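Local coordinates for protein phosphodiesterase (Trypanosoma brucei brucei, PDB 5H2Q) that belongs to the cyclic nucleotide phosphodiesterase family, an all-helical fold that holds a zinc and a magnesium ion, at residues 85-90 / 243-248. Residues are numbered along the deposited sequence; the frame is centred on the assembly and turned at random.
Sequences VPYHNF and ISNVTK. With LLI ((4~{a}~{S},8~{a}~{R})-2-cycloheptyl-4-[4-methoxy-3-[2-(2-oxidanylideneimidazolidin-1-yl)ethoxy]phenyl]-4~{a},5,8,8~{a}-tetrahydrophthalazin-1-one), chain E.
Y87 and N245 show how one short hydrogen bond can join two loops whose nearest CA atoms, those of Y87 and N245, are 11.4 Å apart. The Y87 hydroxyl OH donates to N245 OD1 over 2.6 Å, the amide oxygen lying at the ring edge near its plane. Ring and amide planes stand 73° apart, and the donor sits 22° off the carbonyl plane. A chi1 of -176° swings the Y87 ring away from its own backbone N and sends the hydroxyl across to the 243-248 loop; the two side chains approach from opposite directions.

The ligand LLI lies against this pair: its C9 is 3.6 Å from N245 OD1, and its C5 is 4.0 Å from Y87 OH. Two flanking side chains extend the pocket wall: I243 CG2 is 3.8 Å from LLI C16, and LLI C18 lies at the H88 ring edge, 3.9 Å from NE2, while Y87 CD2 sits over one face of that ring.

Further out, E263 of helix 250-274 accepts from both Y87 N and H88 ND1, and the Y87 ring meets that of the zinc ligand H92. Behind N245, S244 O accepts from T247 N and T247 OG1. The bond pairs the buried Y87 hydroxyl with N245 OD1, and the pair itself brings no formal charge to the ligand.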
ATOM      1  N   VAL A  85      -1.174  14.888   4.079  1.00 20.36           N
ATOM      2  CA  VAL A  85      -0.122  14.535   5.014  1.00 18.18           C
ATOM      3  C   VAL A  85       1.165  14.228   4.219  1.00 21.04           C
ATOM      4  O   VAL A  85       1.056  14.015   3.001  1.00 21.13           O
ATOM      5  CB  VAL A  85      -0.544  13.384   5.968  1.00 21.86           C
ATOM      6  CG1 VAL A  85      -1.686  13.825   6.894  1.00 21.57           C
ATOM      7  CG2 VAL A  85      -0.934  12.148   5.181  1.00 21.86           C
ATOM      8  N   PRO A  86       2.372  14.218   4.827  1.00 17.47           N
ATOM      9  CA  PRO A  86       3.593  14.063   4.008  1.00 17.33           C
ATOM     10  C   PRO A  86       3.817  12.684   3.377  1.00 20.37           C
ATOM     11  O   PRO A  86       4.405  12.595   2.296  1.00 19.58           O
ATOM     12  CB  PRO A  86       4.733  14.421   4.979  1.00 19.58           C
ATOM     13  CG  PRO A  86       4.065  15.183   6.106  1.00 22.78           C
ATOM     14  CD  PRO A  86       2.718  14.543   6.232  1.00 19.63           C
ATOM     15  N   TYR A  87       3.361  11.612   4.041  1.00 16.35           N
ATOM     16  CA  TYR A  87       3.592  10.252   3.515  1.00 15.89           C
ATOM     17  C   TYR A  87       2.323   9.479   3.204  1.00 17.00           C
ATOM     18  O   TYR A  87       2.198   8.972   2.097  1.00 15.62           O
ATOM     19  CB  TYR A  87       4.505   9.436   4.443  1.00 16.81           C
ATOM     20  CG  TYR A  87       4.850   8.054   3.915  1.00 15.88           C
ATOM     21  CD1 TYR A  87       5.909   7.868   3.028  1.00 15.92           C
ATOM     22  CD2 TYR A  87       4.054   6.949   4.219  1.00 16.51           C
ATOM     23  CE1 TYR A  87       6.237   6.595   2.547  1.00 15.84           C
ATOM     24  CE2 TYR A  87       4.351   5.680   3.721  1.00 17.07           C
ATOM     25  CZ  TYR A  87       5.443   5.507   2.885  1.00 18.53           C
ATOM     26  OH  TYR A  87       5.680   4.251   2.378  1.00 16.64           O
ATOM     27  N   HIS A  88       1.396   9.364   4.168  1.00 12.61           N
ATOM     28  CA  HIS A  88       0.180   8.582   3.968  1.00 12.33           C
ATOM     29  C   HIS A  88      -0.902   9.366   3.229  1.00 16.22           C
ATOM     30  O   HIS A  88      -2.040   9.479   3.684  1.00 15.99           O
ATOM     31  CB  HIS A  88      -0.311   7.974   5.289  1.00 12.30           C
ATOM     32  CG  HIS A  88       0.538   6.840   5.782  1.00 15.34           C
ATOM     33  ND1 HIS A  88       1.441   7.016   6.803  1.00 16.68           N
ATOM     34  CD2 HIS A  88       0.600   5.556   5.360  1.00 16.33           C
ATOM     35  CE1 HIS A  88       2.029   5.843   6.981  1.00 15.79           C
ATOM     36  NE2 HIS A  88       1.520   4.919   6.157  1.00 15.85           N
ATOM     37  N   ASN A  89      -0.534   9.893   2.039  1.00 14.08           N
ATOM     38  CA  ASN A  89      -1.457  10.634   1.195  1.00 14.64           C
ATOM     39  C   ASN A  89      -1.813   9.746  -0.011  1.00 14.07           C
ATOM     40  O   ASN A  89      -1.400   8.581  -0.078  1.00 12.45           O
ATOM     41  CB  ASN A  89      -0.808  11.957   0.772  1.00 14.62           C
ATOM     42  CG  ASN A  89       0.559  11.722   0.189  1.00 20.93           C
ATOM     43  OD1 ASN A  89       0.773  10.784  -0.610  1.00 19.80           O
ATOM     44  ND2 ASN A  89       1.531  12.480   0.647  1.00 16.53           N
ATOM     45  N   PHE A  90      -2.655  10.256  -0.918  1.00 12.76           N
ATOM     46  CA  PHE A  90      -3.085   9.475  -2.089  1.00 11.35           C
ATOM     47  C   PHE A  90      -1.901   8.910  -2.919  1.00 15.97           C
ATOM     48  O   PHE A  90      -2.023   7.813  -3.473  1.00 14.61           O
ATOM     49  CB  PHE A  90      -3.986  10.330  -2.979  1.00 13.49           C
ATOM     50  CG  PHE A  90      -4.679   9.584  -4.093  1.00 13.77           C
ATOM     51  CD1 PHE A  90      -5.462   8.460  -3.821  1.00 15.45           C
ATOM     52  CD2 PHE A  90      -4.563  10.006  -5.413  1.00 15.17           C
ATOM     53  CE1 PHE A  90      -6.132   7.781  -4.850  1.00 15.11           C
ATOM     54  CE2 PHE A  90      -5.235   9.341  -6.435  1.00 16.06           C
ATOM     55  CZ  PHE A  90      -6.006   8.219  -6.155  1.00 14.21           C
ATOM     56  N   ILE A 243       6.030  -1.999   2.193  1.00 15.12           N
ATOM     57  CA  ILE A 243       7.426  -1.769   2.579  1.00 15.85           C
ATOM     58  C   ILE A 243       8.376  -1.764   1.363  1.00 17.64           C
ATOM     59  O   ILE A 243       9.590  -1.936   1.519  1.00 19.07           O
ATOM     60  CB  ILE A 243       7.898  -2.711   3.710  1.00 19.18           C
ATOM     61  CG1 ILE A 243       7.926  -4.211   3.281  1.00 18.98           C
ATOM     62  CG2 ILE A 243       7.078  -2.490   4.989  1.00 22.12           C
ATOM     63  CD1 ILE A 243       8.561  -5.161   4.441  1.00 21.76           C
ATOM     64  N   SER A 244       7.826  -1.525   0.149  1.00 14.91           N
ATOM     65  CA  SER A 244       8.601  -1.536  -1.105  1.00 15.40           C
ATOM     66  C   SER A 244       9.418  -0.263  -1.424  1.00 18.95           C
ATOM     67  O   SER A 244      10.126  -0.266  -2.424  1.00 19.29           O
ATOM     68  CB  SER A 244       7.660  -1.780  -2.288  1.00 16.60           C
ATOM     69  OG  SER A 244       6.841  -0.629  -2.442  1.00 15.39           O
ATOM     70  N   ASN A 245       9.320   0.825  -0.639  1.00 16.97           N
ATOM     71  CA  ASN A 245      10.067   2.054  -0.972  1.00 16.66           C
ATOM     72  C   ASN A 245      11.580   1.797  -1.025  1.00 21.15           C
ATOM     73  O   ASN A 245      12.284   2.435  -1.797  1.00 20.25           O
ATOM     74  CB  ASN A 245       9.792   3.176   0.026  1.00 18.92           C
ATOM     75  CG  ASN A 245       8.364   3.648   0.186  1.00 25.76           C
ATOM     76  OD1 ASN A 245       8.028   4.195   1.240  1.00 17.21           O
ATOM     77  ND2 ASN A 245       7.505   3.502  -0.838  1.00 16.22           N
ATOM     78  N   VAL A 246      12.065   0.849  -0.214  1.00 20.10           N
ATOM     79  CA  VAL A 246      13.501   0.517  -0.181  1.00 20.68           C
ATOM     80  C   VAL A 246      13.967  -0.285  -1.424  1.00 25.29           C
ATOM     81  O   VAL A 246      15.178  -0.429  -1.609  1.00 26.00           O
ATOM     82  CB  VAL A 246      13.901  -0.188   1.143  1.00 23.57           C
ATOM     83  CG1 VAL A 246      13.558   0.689   2.344  1.00 23.24           C
ATOM     84  CG2 VAL A 246      13.225  -1.550   1.258  1.00 23.25           C
ATOM     85  N   THR A 247      13.011  -0.815  -2.257  1.00 19.52           N
ATOM     86  CA  THR A 247      13.308  -1.645  -3.438  1.00 18.64           C
ATOM     87  C   THR A 247      13.426  -0.815  -4.732  1.00 22.57           C
ATOM     88  O   THR A 247      13.713  -1.368  -5.800  1.00 24.17           O
ATOM     89  CB  THR A 247      12.222  -2.734  -3.620  1.00 23.58           C
ATOM     90  OG1 THR A 247      11.014  -2.153  -4.144  1.00 19.75           O
ATOM     91  CG2 THR A 247      11.952  -3.561  -2.367  1.00 22.70           C
ATOM     92  N   LYS A 248      13.197   0.494  -4.647  1.00 17.92           N
ATOM     93  CA  LYS A 248      13.172   1.399  -5.797  1.00 18.35           C
ATOM     94  C   LYS A 248      14.528   2.018  -6.185  1.00 27.01           C
ATOM     95  O   LYS A 248      15.441   1.977  -5.351  1.00 29.02           O
ATOM     96  CB  LYS A 248      12.135   2.506  -5.543  1.00 20.49           C
ATOM     97  CG  LYS A 248      10.723   2.002  -5.162  1.00 16.61           C
ATOM     98  CD  LYS A 248      10.253   0.847  -6.081  1.00 20.91           C
ATOM     99  CE  LYS A 248       8.832   0.415  -5.836  1.00 22.93           C
ATOM    100  NZ  LYS A 248       7.884   1.478  -6.273  1.00 18.31           N
TER
HETATM  101  C2  LLI E1003      10.215   3.674   6.765  1.00 22.93           C
HETATM  102  C3  LLI E1003       9.968   3.987   5.411  1.00 22.14           C
HETATM  103  O1  LLI E1003      11.428   4.079   7.267  1.00 24.26           O
HETATM  104  C12 LLI E1003       5.510   1.941   7.260  1.00 18.07           C
HETATM  105  C14 LLI E1003       4.523   2.191   8.429  1.00 19.07           C
HETATM  106  C15 LLI E1003       4.915   1.469   9.714  1.00 17.95           C
HETATM  107  C16 LLI E1003       5.464   0.472   6.810  1.00 19.58           C
HETATM  108  C17 LLI E1003       4.057  -0.065   6.712  1.00 16.12           C
HETATM  109  C18 LLI E1003       3.089   1.837   8.002  1.00 20.02           C
HETATM  110  C19 LLI E1003       3.017   0.484   7.341  1.00 16.46           C
HETATM  111  C21 LLI E1003       6.903   0.763  11.067  1.00 22.22           C
HETATM  112  C22 LLI E1003       7.718   1.845  11.877  1.00 22.33           C
HETATM  113  C23 LLI E1003       7.758  -0.469  10.636  1.00 25.16           C
HETATM  114  C24 LLI E1003       8.387   1.408  13.182  1.00 29.71           C
HETATM  115  C25 LLI E1003       8.484  -1.283  11.705  1.00 27.84           C
HETATM  116  C26 LLI E1003       9.771  -0.652  12.248  1.00 30.61           C
HETATM  117  C27 LLI E1003       9.713   0.663  13.042  1.00 30.96           C
HETATM  118  C28 LLI E1003      11.728   3.763   8.635  1.00 26.19           C
HETATM  119  C29 LLI E1003      13.050   4.403   8.950  1.00 25.86           C
HETATM  120  C4  LLI E1003       9.210   3.102   7.533  1.00 19.79           C
HETATM  121  C5  LLI E1003       8.713   3.738   4.864  1.00 21.80           C
HETATM  122  C6  LLI E1003       7.955   2.849   6.981  1.00 22.09           C
HETATM  123  C7  LLI E1003       7.718   3.177   5.649  1.00 22.02           C
HETATM  124  O8  LLI E1003      11.028   4.513   4.723  1.00 21.57           O
HETATM  125  C9  LLI E1003      10.777   5.063   3.425  1.00 20.93           C
HETATM  126  C10 LLI E1003       6.891   2.246   7.818  1.00 22.02           C
HETATM  127  N11 LLI E1003       7.228   2.000   9.072  1.00 22.66           N
HETATM  128  N13 LLI E1003       6.295   1.436   9.902  1.00 22.71           N
HETATM  129  O20 LLI E1003       4.103   0.967  10.475  1.00 22.82           O
HETATM  130  N30 LLI E1003      12.941   5.844   9.232  1.00 28.05           N
HETATM  131  C31 LLI E1003      11.880   6.405  10.072  1.00 30.15           C
HETATM  132  C32 LLI E1003      13.531   6.817   8.472  1.00 30.75           C
HETATM  133  C33 LLI E1003      12.168   7.901  10.018  1.00 30.85           C
HETATM  134  N34 LLI E1003      13.094   8.010   8.902  1.00 32.77           N
HETATM  135  O35 LLI E1003      14.353   6.618   7.588  1.00 32.39           O